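Local coordinates for protein argonaute (Aquifex aeolicus, PDB 1YVU) that uses short single-stranded DNA guides to bind complementary targets and cleaves the target RNA with the help of divalent metal ions, at residues N514-T519 with K684-M689; Y531-Y536 with E694-E699; G572-D577 with L595-K600. One frame throughout, in Å; residues are numbered along the deposited sequence.

Contact 1: residues N514-T519 with K684-M689; sequences NAVAFT and KITKLM
Val516 and Phe518, both with CB pointing toward helix 684-689, meet it through Ile685, Thr686 and Met689. The short strand and helix axes pass 7.7 Å apart and run roughly antiparallel at 149°, with Val516 set against Thr686. Val516 works through both branches: CG1, anti to the backbone N (chi1 177°), reaches the CB of Met689 at 3.8 Å, and CG2 lies against the CB and C of the same residue. Only the base of Met689, a selenomethionine, takes part here; beyond CB its chain leads away, to touch Ile696. Phe518 also has its CG anti to the backbone N (chi1 -172°), which carries the ring out to Ile685. There CE2 touches Ile685 CD1 at 3.5 Å, while Ile685 CG2 stands 4.1 Å above one ring face, displaced toward the rim. Trp705 meets the same ring edge-to-face. Between the two apolar clusters, the methyl CG2 of Thr686 lies 3.6 Å from Phe518 CB, and Thr686 OG1 turns elsewhere, to a hydrogen bond with Ser504 OG. With an alanine at Val516 both methyls vanish, and the CB of Met689 would probably face a gap between strand and helix. All five touching residues are buried. They seat helix 682-690 on the central sheet of the RNase H fold of the PIWI domain. Asp683 on this helix and Asp502 on adjacent strand 497-505 bind the calcium ion, and the Thr686 side chain lies about 6 Å from that ion.

Contact 2: residues Y531-Y536 with E694-E699; sequences YYLTSY and EPIKKE
Leu533 and Lys698 form an antiparallel hydrogen-bonded pair, gripping each other through two backbone bonds: Leu533 N to Lys698 O and Lys698 N to Leu533 O, both 2.8 Å. The first is nearly straight, with 168° at the hydrogen. A third bond, Ser535 N to Ile696 O at 2.9 Å, carries the pairing back ahead of the start of strand 697-700; its donor sits 41° out of the carbonyl plane. On either side of the central pair, Tyr532 with Glu699 and Thr534 with Lys697 are non-hydrogen-bonded pairs, marked by CA-H...O contacts such as Tyr532 CA to Lys698 O, 3.4 Å.

Side chains add a second layer. Tyr532, its CG anti to the backbone N (chi1 -166°), lays its ring across the partner strand: Glu699 CB comes in at the ring edge, in plane, 3.9 Å from CD1, and Tyr532 OH lies 3.4 Å from CG of Lys697. Tyr531 has Lys698 at its edge too, with OH 3.9 Å from Lys698 CD; its ring also meets that of Tyr704. Toward the loop, Ile696 CD1 touches Ser535 CB at 3.8 Å and lies further off from Leu533 CG.

Further out, Glu699 OE2 forms a salt bridge with Arg530, one residue before Tyr531 in strand 528-536. Strand 697-700 is the outermost on this side of the sheet within the chain, paired to strand 528-536, which in turn pairs with strand 515-522. On the face bearing Tyr532, helix 542-557 offers Leu554 to that ring; on the face bearing Leu533, helix 682-690 packs with Ile685 and Met689.

Contact 3: residues G572-D577 with L595-K600; sequences GRLYRD and LLEIIK
Arg573 and Glu597 cross at a slant, their guanidinium and carboxylate planes 76° apart. Glu597 OE1 lies 3.8 Å from Arg573 NH1 but well out of the guanidinium plane, so the attraction in this long salt bridge is electrostatic and the pair does not have the geometry of a hydrogen bond. Glu597 CG, set beside its own backbone N, comes to 3.5 Å from Leu574 N and 4.0 Å from Leu574 CB; from there the extended chain (chi2 -179°) carries the carboxylate on to Arg573. Arg644 of strand 641-645 makes a second, weak ion pair with the carboxylate. Residues 572-575 lead from strand 565-570 into helix 576-589 within a beta-alpha-beta unit of the RNase H fold; this turn, which directly follows Asp571, a probable active-site residue, folds back onto the unit's second strand, 592-599. Leu574 points its CB toward that strand and crosses Leu595 at about a right angle, CD1 3.9 Å from Leu595 CB, with Val579 and Phe582 of the helix touching both leucines. At the other end of the strand, the aliphatic part of Arg573 lies obliquely across Ile599, CG 4.1 Å from Ile599 CG1.

The three contacts all reach the sheet of the PIWI domain but differ in kind. Contact 1 is wholly buried and apolar, a helix against a strand; contact 2 is partly buried, a backbone-bonded edge-strand pair with charged side chains at its rim; contact 3 is largely buried, mixing leucine packing with a long ion pair. Contacts 1 and 2 use neighbouring strands, 515-522 and 528-536, joined directly by Ala515 O and Tyr536 N, 2.6 Å apart, and their centres are 8 Å apart. Contact 3 does not touch either. Contacts 1 and 3 lie close to the calcium site, whereas the side chain of Leu533 in contact 2 is about 12 Å from the ion.

Contact 1: residues N514-T519 with K684-M689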
# COMPACT_ATOMS: atom_id res chain seq x y z
N ASN A 514 5.67 13.52 14.55
CA ASN A 514 5.05 12.40 15.25
C ASN A 514 5.26 11.10 14.46
O ASN A 514 5.42 11.13 13.22
CB ASN A 514 3.56 12.69 15.51
CG ASN A 514 2.92 11.71 16.51
OD1 ASN A 514 3.61 10.98 17.25
ND2 ASN A 514 1.59 11.72 16.55
N ALA A 515 5.32 10.00 15.20
CA ALA A 515 5.51 8.63 14.69
C ALA A 515 4.89 7.60 15.62
O ALA A 515 4.94 7.73 16.84
CB ALA A 515 7.00 8.32 14.52
N VAL A 516 4.32 6.57 15.02
CA VAL A 516 3.69 5.47 15.74
C VAL A 516 4.27 4.17 15.15
O VAL A 516 4.36 4.02 13.92
CB VAL A 516 2.13 5.47 15.54
CG1 VAL A 516 1.50 4.26 16.23
CG2 VAL A 516 1.50 6.75 16.10
N ALA A 517 4.63 3.23 16.05
CA ALA A 517 5.16 1.91 15.67
C ALA A 517 4.24 0.82 16.18
O ALA A 517 3.88 0.82 17.37
CB ALA A 517 6.55 1.68 16.25
N PHE A 518 3.87 -0.10 15.29
CA PHE A 518 3.04 -1.22 15.71
C PHE A 518 3.67 -2.58 15.39
O PHE A 518 3.61 -3.08 14.25
CB PHE A 518 1.61 -1.12 15.16
CG PHE A 518 0.65 -2.17 15.71
CD1 PHE A 518 0.63 -2.49 17.09
CD2 PHE A 518 -0.24 -2.84 14.85
CE1 PHE A 518 -0.24 -3.45 17.61
CE2 PHE A 518 -1.13 -3.81 15.37
CZ PHE A 518 -1.12 -4.10 16.77
N THR A 519 4.16 -3.22 16.46
CA THR A 519 4.82 -4.53 16.41
C THR A 519 3.90 -5.65 16.89
O THR A 519 3.07 -5.47 17.80
CB THR A 519 6.15 -4.49 17.20
OG1 THR A 519 6.98 -3.44 16.65
CG2 THR A 519 6.92 -5.81 17.13
N LYS A 684 -3.06 0.26 8.84
CA LYS A 684 -4.29 1.00 9.17
C LYS A 684 -4.36 1.45 10.62
O LYS A 684 -4.83 2.55 10.89
CB LYS A 684 -5.55 0.22 8.75
CG LYS A 684 -5.67 0.15 7.21
CD LYS A 684 -6.95 -0.51 6.66
CE LYS A 684 -6.85 -0.65 5.11
NZ LYS A 684 -8.16 -0.96 4.46
N ILE A 685 -3.78 0.66 11.53
CA ILE A 685 -3.72 0.94 12.98
C ILE A 685 -2.73 2.09 13.34
O ILE A 685 -3.05 2.96 14.14
CB ILE A 685 -3.41 -0.38 13.80
CG1 ILE A 685 -4.53 -1.40 13.62
CG2 ILE A 685 -3.30 -0.11 15.30
CD1 ILE A 685 -4.18 -2.75 14.13
N THR A 686 -1.56 2.12 12.70
CA THR A 686 -0.55 3.15 12.93
C THR A 686 -1.03 4.52 12.44
O THR A 686 -0.92 5.51 13.16
CB THR A 686 0.77 2.81 12.23
OG1 THR A 686 0.55 2.72 10.82
CG2 THR A 686 1.34 1.53 12.73
N LYS A 687 -1.61 4.57 11.24
CA LYS A 687 -2.10 5.82 10.66
C LYS A 687 -3.29 6.38 11.43
O LYS A 687 -3.61 7.55 11.31
CB LYS A 687 -2.49 5.60 9.20
CG LYS A 687 -1.30 5.56 8.25
CD LYS A 687 -1.69 5.12 6.85
CE LYS A 687 -0.49 5.24 5.90
NZ LYS A 687 -0.75 4.77 4.49
N LEU A 688 -3.89 5.54 12.24
CA LEU A 688 -5.05 5.89 13.05
C LEU A 688 -4.63 6.52 14.38
O LEU A 688 -5.23 7.49 14.86
CB LEU A 688 -5.87 4.62 13.30
CG LEU A 688 -7.23 4.67 14.00
CD1 LEU A 688 -8.30 5.24 13.10
CD2 LEU A 688 -7.60 3.31 14.42
N MSE A 689 -3.57 5.95 14.95
CA MSE A 689 -3.03 6.41 16.22
C MSE A 689 -2.31 7.74 16.05
O MSE A 689 -2.27 8.53 16.99
CB MSE A 689 -2.13 5.33 16.83
CG MSE A 689 -2.82 3.99 17.14
SE MSE A 689 -4.56 4.09 18.01
CE MSE A 689 -5.32 2.40 17.41

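Contact 2: residues Y531-Y536 with E694-E699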
# COMPACT_ATOMS: atom_id res chain seq x y z
N TYR A 531 1.78 -7.81 21.28
CA TYR A 531 1.84 -6.70 20.33
C TYR A 531 2.39 -5.51 21.10
O TYR A 531 2.31 -5.48 22.33
CB TYR A 531 0.49 -6.33 19.66
CG TYR A 531 -0.68 -5.83 20.53
CD1 TYR A 531 -0.70 -4.53 21.10
CD2 TYR A 531 -1.79 -6.65 20.74
CE1 TYR A 531 -1.82 -4.07 21.88
CE2 TYR A 531 -2.91 -6.20 21.50
CZ TYR A 531 -2.92 -4.92 22.07
OH TYR A 531 -4.04 -4.52 22.78
N TYR A 532 2.87 -4.52 20.37
CA TYR A 532 3.38 -3.32 21.01
C TYR A 532 3.11 -2.11 20.13
O TYR A 532 3.62 -1.98 19.01
CB TYR A 532 4.86 -3.45 21.39
CG TYR A 532 5.37 -2.40 22.35
CD1 TYR A 532 4.85 -2.26 23.67
CD2 TYR A 532 6.40 -1.52 21.95
CE1 TYR A 532 5.35 -1.26 24.57
CE2 TYR A 532 6.90 -0.53 22.84
CZ TYR A 532 6.38 -0.39 24.13
OH TYR A 532 6.87 0.62 24.93
N LEU A 533 2.28 -1.24 20.67
CA LEU A 533 1.87 -0.04 19.98
C LEU A 533 2.36 1.16 20.77
O LEU A 533 1.96 1.34 21.92
CB LEU A 533 0.36 -0.08 19.87
CG LEU A 533 -0.45 0.99 19.15
CD1 LEU A 533 0.10 1.26 17.77
CD2 LEU A 533 -1.90 0.53 19.06
N THR A 534 3.26 1.95 20.18
CA THR A 534 3.80 3.13 20.85
C THR A 534 3.85 4.28 19.89
O THR A 534 4.17 4.11 18.71
CB THR A 534 5.27 2.95 21.26
OG1 THR A 534 5.50 1.61 21.67
CG2 THR A 534 5.66 3.88 22.42
N SER A 535 3.59 5.47 20.44
CA SER A 535 3.69 6.73 19.70
C SER A 535 5.06 7.22 20.16
O SER A 535 5.44 7.04 21.32
CB SER A 535 2.61 7.71 20.13
OG SER A 535 2.34 8.68 19.13
N TYR A 536 5.84 7.77 19.23
CA TYR A 536 7.17 8.25 19.53
C TYR A 536 7.34 9.75 19.27
O TYR A 536 6.73 10.26 18.31
CB TYR A 536 8.19 7.45 18.71
CG TYR A 536 8.46 6.04 19.19
CD1 TYR A 536 7.92 4.93 18.51
CD2 TYR A 536 9.25 5.81 20.33
CE1 TYR A 536 8.16 3.63 18.96
CE2 TYR A 536 9.51 4.52 20.81
CZ TYR A 536 8.97 3.44 20.12
OH TYR A 536 9.28 2.18 20.57
N GLU A 694 -3.31 12.16 22.01
CA GLU A 694 -2.52 11.61 23.10
C GLU A 694 -1.61 10.53 22.58
O GLU A 694 -1.91 9.89 21.57
CB GLU A 694 -3.43 11.06 24.17
CG GLU A 694 -4.45 12.06 24.61
CD GLU A 694 -4.84 11.87 26.02
OE1 GLU A 694 -3.95 11.73 26.87
OE2 GLU A 694 -6.05 11.91 26.28
N PRO A 695 -0.44 10.36 23.22
CA PRO A 695 0.48 9.32 22.79
C PRO A 695 0.13 8.01 23.46
O PRO A 695 -0.47 8.00 24.54
CB PRO A 695 1.82 9.82 23.32
CG PRO A 695 1.62 11.26 23.48
CD PRO A 695 0.26 11.32 24.07
N ILE A 696 0.49 6.91 22.81
CA ILE A 696 0.24 5.58 23.35
C ILE A 696 1.56 4.91 23.64
O ILE A 696 2.62 5.30 23.15
CB ILE A 696 -0.55 4.61 22.40
CG1 ILE A 696 -1.05 5.30 21.13
CG2 ILE A 696 -1.69 3.97 23.16
CD1 ILE A 696 -0.14 5.15 19.97
N LYS A 697 1.44 3.89 24.47
CA LYS A 697 2.50 3.01 24.90
C LYS A 697 1.62 1.89 25.45
O LYS A 697 1.09 2.02 26.56
CB LYS A 697 3.38 3.62 26.00
CG LYS A 697 4.59 2.76 26.37
CD LYS A 697 4.95 2.89 27.85
CE LYS A 697 5.87 1.76 28.35
NZ LYS A 697 5.19 0.44 28.52
N LYS A 698 1.30 0.91 24.59
CA LYS A 698 0.49 -0.23 24.97
C LYS A 698 1.05 -1.53 24.45
O LYS A 698 1.59 -1.62 23.35
CB LYS A 698 -0.97 -0.11 24.51
CG LYS A 698 -1.95 -0.86 25.43
CD LYS A 698 -3.26 -1.22 24.74
CE LYS A 698 -4.40 -1.50 25.75
NZ LYS A 698 -5.78 -1.60 25.13
N GLU A 699 0.80 -2.56 25.24
CA GLU A 699 1.22 -3.90 24.98
C GLU A 699 -0.01 -4.78 25.25
O GLU A 699 -0.81 -4.49 26.13
CB GLU A 699 2.36 -4.23 25.96
CG GLU A 699 3.11 -5.51 25.67
CD GLU A 699 3.92 -5.99 26.84
OE1 GLU A 699 4.77 -5.24 27.35
OE2 GLU A 699 3.71 -7.15 27.24

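Contact 3: residues G572-D577 with L595-K600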
# COMPACT_ATOMS: atom_id res chain seq x y z
N GLY A 572 5.94 -2.08 4.99
CA GLY A 572 6.30 -1.29 3.84
C GLY A 572 7.62 -1.72 3.34
O GLY A 572 7.99 -2.89 3.41
N ARG A 573 8.31 -0.74 2.76
CA ARG A 573 9.64 -0.92 2.26
C ARG A 573 10.52 -0.55 3.46
O ARG A 573 10.25 0.43 4.17
CB ARG A 573 9.93 -0.01 1.03
CG ARG A 573 9.55 -0.60 -0.36
CD ARG A 573 10.47 -0.09 -1.53
NE ARG A 573 10.17 -0.67 -2.86
CZ ARG A 573 10.98 -1.45 -3.58
NH1 ARG A 573 12.18 -1.80 -3.11
NH2 ARG A 573 10.62 -1.86 -4.79
N LEU A 574 11.46 -1.43 3.77
CA LEU A 574 12.40 -1.22 4.86
C LEU A 574 13.37 -0.11 4.45
O LEU A 574 14.14 -0.28 3.49
CB LEU A 574 13.20 -2.49 5.07
CG LEU A 574 12.83 -3.47 6.15
CD1 LEU A 574 13.50 -4.78 5.88
CD2 LEU A 574 13.23 -2.92 7.48
N TYR A 575 13.33 1.02 5.16
CA TYR A 575 14.24 2.13 4.88
C TYR A 575 15.61 1.72 5.37
O TYR A 575 15.71 0.97 6.33
CB TYR A 575 13.77 3.40 5.59
CG TYR A 575 12.37 3.83 5.20
CD1 TYR A 575 11.25 3.42 5.96
CD2 TYR A 575 12.14 4.65 4.08
CE1 TYR A 575 9.94 3.80 5.61
CE2 TYR A 575 10.82 5.05 3.71
CZ TYR A 575 9.73 4.61 4.49
OH TYR A 575 8.44 4.99 4.19
N ARG A 576 16.65 2.15 4.65
CA ARG A 576 18.07 1.84 4.95
C ARG A 576 18.44 1.93 6.44
O ARG A 576 19.21 1.11 6.95
CB ARG A 576 18.94 2.78 4.11
CG ARG A 576 20.43 2.54 4.16
CD ARG A 576 21.12 3.87 4.46
NE ARG A 576 22.56 3.86 4.20
CZ ARG A 576 23.27 4.94 3.88
NH1 ARG A 576 22.69 6.14 3.78
NH2 ARG A 576 24.58 4.82 3.65
N ASP A 577 17.79 2.87 7.12
CA ASP A 577 17.96 3.16 8.55
C ASP A 577 17.46 2.02 9.41
O ASP A 577 18.06 1.69 10.44
CB ASP A 577 17.15 4.40 8.94
CG ASP A 577 17.33 5.54 7.98
OD1 ASP A 577 17.95 6.55 8.39
OD2 ASP A 577 16.84 5.43 6.82
N LEU A 595 14.99 -10.53 7.38
CA LEU A 595 14.22 -9.32 7.10
C LEU A 595 13.46 -9.39 5.80
O LEU A 595 14.04 -9.63 4.72
CB LEU A 595 15.11 -8.08 7.05
CG LEU A 595 15.89 -7.69 8.30
CD1 LEU A 595 16.69 -6.42 8.01
CD2 LEU A 595 14.98 -7.52 9.50
N LEU A 596 12.15 -9.21 5.90
CA LEU A 596 11.29 -9.22 4.73
C LEU A 596 10.51 -7.94 4.60
O LEU A 596 10.07 -7.37 5.60
CB LEU A 596 10.30 -10.38 4.76
CG LEU A 596 10.79 -11.80 5.02
CD1 LEU A 596 9.68 -12.74 4.78
CD2 LEU A 596 11.90 -12.13 4.10
N GLU A 597 10.40 -7.47 3.37
CA GLU A 597 9.63 -6.28 3.00
C GLU A 597 8.35 -6.92 2.42
O GLU A 597 8.44 -7.98 1.78
CB GLU A 597 10.30 -5.56 1.83
CG GLU A 597 11.29 -4.44 2.09
CD GLU A 597 11.84 -3.85 0.77
OE1 GLU A 597 11.43 -4.32 -0.32
OE2 GLU A 597 12.68 -2.90 0.80
N ILE A 598 7.18 -6.35 2.70
CA ILE A 598 5.92 -6.89 2.13
C ILE A 598 5.21 -5.77 1.38
O ILE A 598 4.56 -4.93 1.98
CB ILE A 598 5.01 -7.61 3.19
CG1 ILE A 598 5.66 -8.94 3.60
CG2 ILE A 598 3.62 -7.92 2.59
CD1 ILE A 598 4.96 -9.65 4.70
N ILE A 599 5.38 -5.78 0.07
CA ILE A 599 4.81 -4.77 -0.81
C ILE A 599 3.47 -5.21 -1.39
O ILE A 599 3.42 -6.12 -2.22
CB ILE A 599 5.82 -4.40 -1.96
CG1 ILE A 599 6.99 -3.59 -1.41
CG2 ILE A 599 5.15 -3.54 -3.07
CD1 ILE A 599 8.07 -4.38 -0.81
N LYS A 600 2.40 -4.52 -0.97
CA LYS A 600 1.04 -4.82 -1.42
C LYS A 600 0.55 -4.02 -2.61
O LYS A 600 -0.26 -4.51 -3.39
CB LYS A 600 0.04 -4.74 -0.26
CG LYS A 600 0.18 -3.58 0.69
CD LYS A 600 1.05 -3.92 1.88
CE LYS A 600 1.34 -2.64 2.67
NZ LYS A 600 0.11 -2.04 3.30